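Long-range contact in SIS domain protein (Listeria monocytogenes str. 4b F2365, PDB 3FXA), which is a putative sugar-phosphate isomerase, probably binding phosphorylated sugars through its SIS domain: residues A[90-104]-A[118-132]. Numbering follows the deposited sequence.
Sequences LQKEDILILISKGGN and KGSTLIGVTENPDSV
K118 reaches across to L90, and with V125 and S120 it buries the most surface where 118-132 lies along 90-104. The ammonium of K118 meets L90 O, with NZ 2.7 Å from that oxygen and nearly in line with the C=O bond (171°). Its chain runs straight until a bend at the last torsion turns NZ onto the carbonyl, while the two side chains pass at a slant, K118 CD lying near the L90 methyl CD2. E71 of the second subunit forms a salt bridge with K118, so this end of the contact also belongs to a subunit interface.

S120 OG donates to Q91 O at 2.7 Å, standing 55° out of the carbonyl plane. D94 N, which closes the type I turn 91-94, comes to the same oxygen from the opposite face, so two donors grip Q91 O; L90 CG packs against S120 OG.

V125 combines methyl packing with two backbone bonds, V125 N to L98 O (2.8 Å) and S100 N to V125 O. Its CG2 meets I97 CG2 at 3.7 Å, on the face it shares with I99, I123 and I95; helix 157-177 covers V125 there through V163 and F167. On the other face, L122 CD1 reaches L98 CG at 3.7 Å, the two side chains crossing at about a right angle.

Between these faces the backbones alternate donors and acceptors, and the strand axes diverge by only 20°. Past the strands, E127 N binds K101 O at 3.0 Å, while K101 NZ bridges to E127 OE1 at 3.0 Å, on the syn side but well out of the carboxylate plane. N104 OD1 accepts from V132 N in an almost straight bond. Strands 95-99 and 121-126, joined through helices 106-109 and 112-118, form a parallel beta-alpha-beta crossover in the five-stranded sheet of the SIS-domain alpha/beta fold.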
# COMPACT_ATOMS: atom_id res chain seq x y z
N LEU A 90 14.39 1.85 -8.79
CA LEU A 90 14.64 2.80 -9.88
C LEU A 90 15.90 2.41 -10.63
O LEU A 90 16.97 2.25 -10.03
CB LEU A 90 14.82 4.21 -9.31
CG LEU A 90 15.06 5.34 -10.32
CD1 LEU A 90 13.80 5.47 -11.18
CD2 LEU A 90 15.39 6.63 -9.60
N GLN A 91 15.78 2.26 -11.94
CA GLN A 91 16.91 1.88 -12.81
C GLN A 91 17.13 2.91 -13.94
O GLN A 91 16.30 3.80 -14.17
CB GLN A 91 16.71 0.44 -13.31
CG GLN A 91 16.65 -0.58 -12.20
CD GLN A 91 17.94 -0.62 -11.38
OE1 GLN A 91 19.04 -0.59 -11.94
NE2 GLN A 91 17.82 -0.71 -10.06
N LYS A 92 18.28 2.79 -14.61
CA LYS A 92 18.70 3.75 -15.67
C LYS A 92 17.67 3.97 -16.80
O LYS A 92 17.45 5.11 -17.20
CB LYS A 92 20.09 3.36 -16.24
CG LYS A 92 20.65 4.28 -17.34
CD LYS A 92 22.10 3.90 -17.63
CE LYS A 92 22.71 4.76 -18.73
NZ LYS A 92 22.81 6.19 -18.33
N GLU A 93 16.98 2.91 -17.20
CA GLU A 93 16.01 2.90 -18.30
C GLU A 93 14.63 3.35 -17.85
O GLU A 93 13.68 3.33 -18.67
CB GLU A 93 15.88 1.49 -18.94
CG GLU A 93 17.18 0.64 -19.09
CD GLU A 93 17.61 -0.09 -17.78
OE1 GLU A 93 16.75 -0.62 -17.05
OE2 GLU A 93 18.82 -0.11 -17.50
N ASP A 94 14.50 3.79 -16.60
CA ASP A 94 13.21 4.17 -16.05
C ASP A 94 12.92 5.67 -16.14
O ASP A 94 13.81 6.49 -16.38
CB ASP A 94 13.11 3.76 -14.57
CG ASP A 94 13.14 2.25 -14.35
OD1 ASP A 94 12.98 1.46 -15.31
OD2 ASP A 94 13.31 1.86 -13.17
N ILE A 95 11.66 5.99 -15.89
CA ILE A 95 11.18 7.36 -15.84
C ILE A 95 10.68 7.60 -14.42
O ILE A 95 9.78 6.89 -13.99
CB ILE A 95 10.01 7.59 -16.80
CG1 ILE A 95 10.42 7.27 -18.27
CG2 ILE A 95 9.53 9.04 -16.66
CD1 ILE A 95 9.31 7.41 -19.31
N LEU A 96 11.32 8.53 -13.69
CA LEU A 96 10.87 8.92 -12.35
C LEU A 96 9.96 10.13 -12.51
O LEU A 96 10.35 11.12 -13.16
CB LEU A 96 12.05 9.23 -11.43
CG LEU A 96 11.75 9.73 -10.01
CD1 LEU A 96 11.00 8.67 -9.18
CD2 LEU A 96 13.03 10.17 -9.29
N ILE A 97 8.75 10.03 -11.97
CA ILE A 97 7.78 11.11 -11.97
C ILE A 97 7.59 11.54 -10.52
O ILE A 97 7.15 10.74 -9.67
CB ILE A 97 6.42 10.72 -12.60
CG1 ILE A 97 6.63 10.16 -14.02
CG2 ILE A 97 5.45 11.92 -12.57
CD1 ILE A 97 5.31 9.85 -14.80
N LEU A 98 7.96 12.79 -10.23
CA LEU A 98 7.77 13.36 -8.89
C LEU A 98 6.59 14.33 -8.95
O LEU A 98 6.58 15.25 -9.76
CB LEU A 98 9.03 14.07 -8.43
CG LEU A 98 10.28 13.18 -8.32
CD1 LEU A 98 11.46 14.01 -7.82
CD2 LEU A 98 10.08 11.95 -7.41
N ILE A 99 5.60 14.11 -8.07
CA ILE A 99 4.37 14.94 -8.02
C ILE A 99 4.39 15.74 -6.73
O ILE A 99 4.33 15.18 -5.62
CB ILE A 99 3.06 14.12 -8.08
CG1 ILE A 99 3.04 13.22 -9.31
CG2 ILE A 99 1.83 15.09 -8.09
CD1 ILE A 99 1.85 12.29 -9.40
N SER A 100 4.57 17.04 -6.88
CA SER A 100 4.61 17.97 -5.75
C SER A 100 4.07 19.31 -6.18
O SER A 100 4.70 19.97 -7.00
CB SER A 100 6.06 18.11 -5.26
OG SER A 100 6.17 19.25 -4.44
N LYS A 101 2.94 19.74 -5.60
CA LYS A 101 2.31 21.02 -5.99
C LYS A 101 3.29 22.18 -5.89
O LYS A 101 3.55 22.82 -6.89
CB LYS A 101 1.05 21.32 -5.16
CG LYS A 101 0.24 22.54 -5.58
CD LYS A 101 -0.99 22.60 -4.68
CE LYS A 101 -1.89 23.79 -4.90
NZ LYS A 101 -1.22 25.09 -4.70
N GLY A 102 3.85 22.42 -4.70
CA GLY A 102 4.84 23.48 -4.52
C GLY A 102 6.22 23.18 -5.11
O GLY A 102 7.02 24.10 -5.27
N GLY A 103 6.51 21.90 -5.40
CA GLY A 103 7.76 21.45 -6.04
C GLY A 103 9.02 21.39 -5.18
O GLY A 103 10.11 21.14 -5.70
N ASN A 104 8.88 21.65 -3.89
CA ASN A 104 10.01 21.63 -2.95
C ASN A 104 9.81 20.67 -1.78
O ASN A 104 10.53 20.78 -0.78
CB ASN A 104 10.26 23.07 -2.46
CG ASN A 104 10.83 23.99 -3.55
OD1 ASN A 104 11.73 23.63 -4.32
ND2 ASN A 104 10.35 25.22 -3.57
N LYS A 118 21.72 7.33 -11.00
CA LYS A 118 21.23 6.18 -11.77
C LYS A 118 21.04 6.50 -13.25
O LYS A 118 21.05 5.57 -14.05
CB LYS A 118 19.93 5.64 -11.15
CG LYS A 118 20.18 4.97 -9.81
CD LYS A 118 18.95 4.74 -8.97
CE LYS A 118 19.15 3.65 -7.91
NZ LYS A 118 19.18 2.25 -8.48
N GLY A 119 20.87 7.77 -13.60
CA GLY A 119 20.69 8.20 -14.99
C GLY A 119 19.27 8.09 -15.54
O GLY A 119 19.06 8.17 -16.75
N SER A 120 18.28 7.97 -14.66
CA SER A 120 16.88 7.87 -15.07
C SER A 120 16.39 9.21 -15.61
O SER A 120 17.03 10.26 -15.40
CB SER A 120 15.97 7.49 -13.88
OG SER A 120 16.42 6.33 -13.17
N THR A 121 15.24 9.16 -16.28
CA THR A 121 14.56 10.35 -16.77
C THR A 121 13.67 10.92 -15.66
O THR A 121 12.87 10.19 -15.12
CB THR A 121 13.69 10.06 -18.02
OG1 THR A 121 14.52 9.63 -19.11
CG2 THR A 121 12.97 11.34 -18.46
N LEU A 122 13.83 12.20 -15.32
CA LEU A 122 13.01 12.86 -14.30
C LEU A 122 11.91 13.74 -14.94
O LEU A 122 12.21 14.63 -15.74
CB LEU A 122 13.88 13.70 -13.37
CG LEU A 122 13.17 14.46 -12.24
CD1 LEU A 122 12.28 13.49 -11.42
CD2 LEU A 122 14.14 15.22 -11.38
N ILE A 123 10.65 13.48 -14.58
CA ILE A 123 9.50 14.32 -14.99
C ILE A 123 9.06 14.97 -13.69
O ILE A 123 8.78 14.27 -12.73
CB ILE A 123 8.35 13.51 -15.62
CG1 ILE A 123 8.81 12.84 -16.92
CG2 ILE A 123 7.14 14.43 -15.93
CD1 ILE A 123 7.75 12.10 -17.69
N GLY A 124 9.08 16.31 -13.62
CA GLY A 124 8.68 17.03 -12.42
C GLY A 124 7.30 17.64 -12.60
O GLY A 124 7.15 18.55 -13.43
N VAL A 125 6.33 17.15 -11.83
CA VAL A 125 4.93 17.59 -11.94
C VAL A 125 4.63 18.57 -10.80
O VAL A 125 4.41 18.17 -9.66
CB VAL A 125 3.96 16.39 -11.91
CG1 VAL A 125 2.53 16.88 -12.06
CG2 VAL A 125 4.32 15.38 -13.00
N THR A 126 4.60 19.86 -11.13
CA THR A 126 4.47 20.91 -10.13
C THR A 126 3.88 22.19 -10.72
O THR A 126 3.89 22.37 -11.94
CB THR A 126 5.86 21.19 -9.48
OG1 THR A 126 5.74 22.20 -8.46
CG2 THR A 126 6.94 21.59 -10.49
N GLU A 127 3.37 23.06 -9.86
CA GLU A 127 2.85 24.38 -10.30
C GLU A 127 3.98 25.41 -10.42
O GLU A 127 3.86 26.37 -11.20
CB GLU A 127 1.76 24.94 -9.36
CG GLU A 127 2.23 25.61 -8.05
CD GLU A 127 1.12 25.96 -7.06
OE1 GLU A 127 -0.09 25.83 -7.38
OE2 GLU A 127 1.47 26.40 -5.96
N ASN A 128 5.05 25.18 -9.67
CA ASN A 128 6.13 26.16 -9.45
C ASN A 128 7.34 26.00 -10.38
O ASN A 128 8.18 25.10 -10.15
CB ASN A 128 6.51 26.08 -7.95
CG ASN A 128 7.49 27.15 -7.51
OD1 ASN A 128 7.78 28.11 -8.23
ND2 ASN A 128 8.01 26.99 -6.29
N PRO A 129 7.48 26.90 -11.39
CA PRO A 129 8.61 26.79 -12.33
C PRO A 129 10.01 27.09 -11.74
O PRO A 129 11.02 26.74 -12.38
CB PRO A 129 8.24 27.79 -13.44
CG PRO A 129 7.48 28.81 -12.77
CD PRO A 129 6.72 28.15 -11.66
N ASP A 130 10.06 27.73 -10.57
CA ASP A 130 11.30 28.08 -9.84
C ASP A 130 11.62 27.08 -8.71
O ASP A 130 12.56 27.30 -7.94
CB ASP A 130 11.19 29.50 -9.29
CG ASP A 130 10.88 30.53 -10.39
OD1 ASP A 130 11.48 30.45 -11.49
OD2 ASP A 130 10.03 31.41 -10.17
N SER A 131 10.84 26.00 -8.62
CA SER A 131 11.08 24.93 -7.64
C SER A 131 12.23 24.02 -8.08
O SER A 131 12.59 23.95 -9.26
CB SER A 131 9.81 24.09 -7.46
OG SER A 131 9.44 23.32 -8.62
N VAL A 132 12.76 23.28 -7.10
CA VAL A 132 13.85 22.32 -7.34
C VAL A 132 13.40 21.23 -8.32
O VAL A 132 14.12 20.92 -9.27
CB VAL A 132 14.36 21.71 -6.00
CG1 VAL A 132 15.27 20.51 -6.26
CG2 VAL A 132 15.05 22.77 -5.20
O HOH W 1 21.10 1.56 -10.52
O HOH W 2 14.82 6.84 -19.05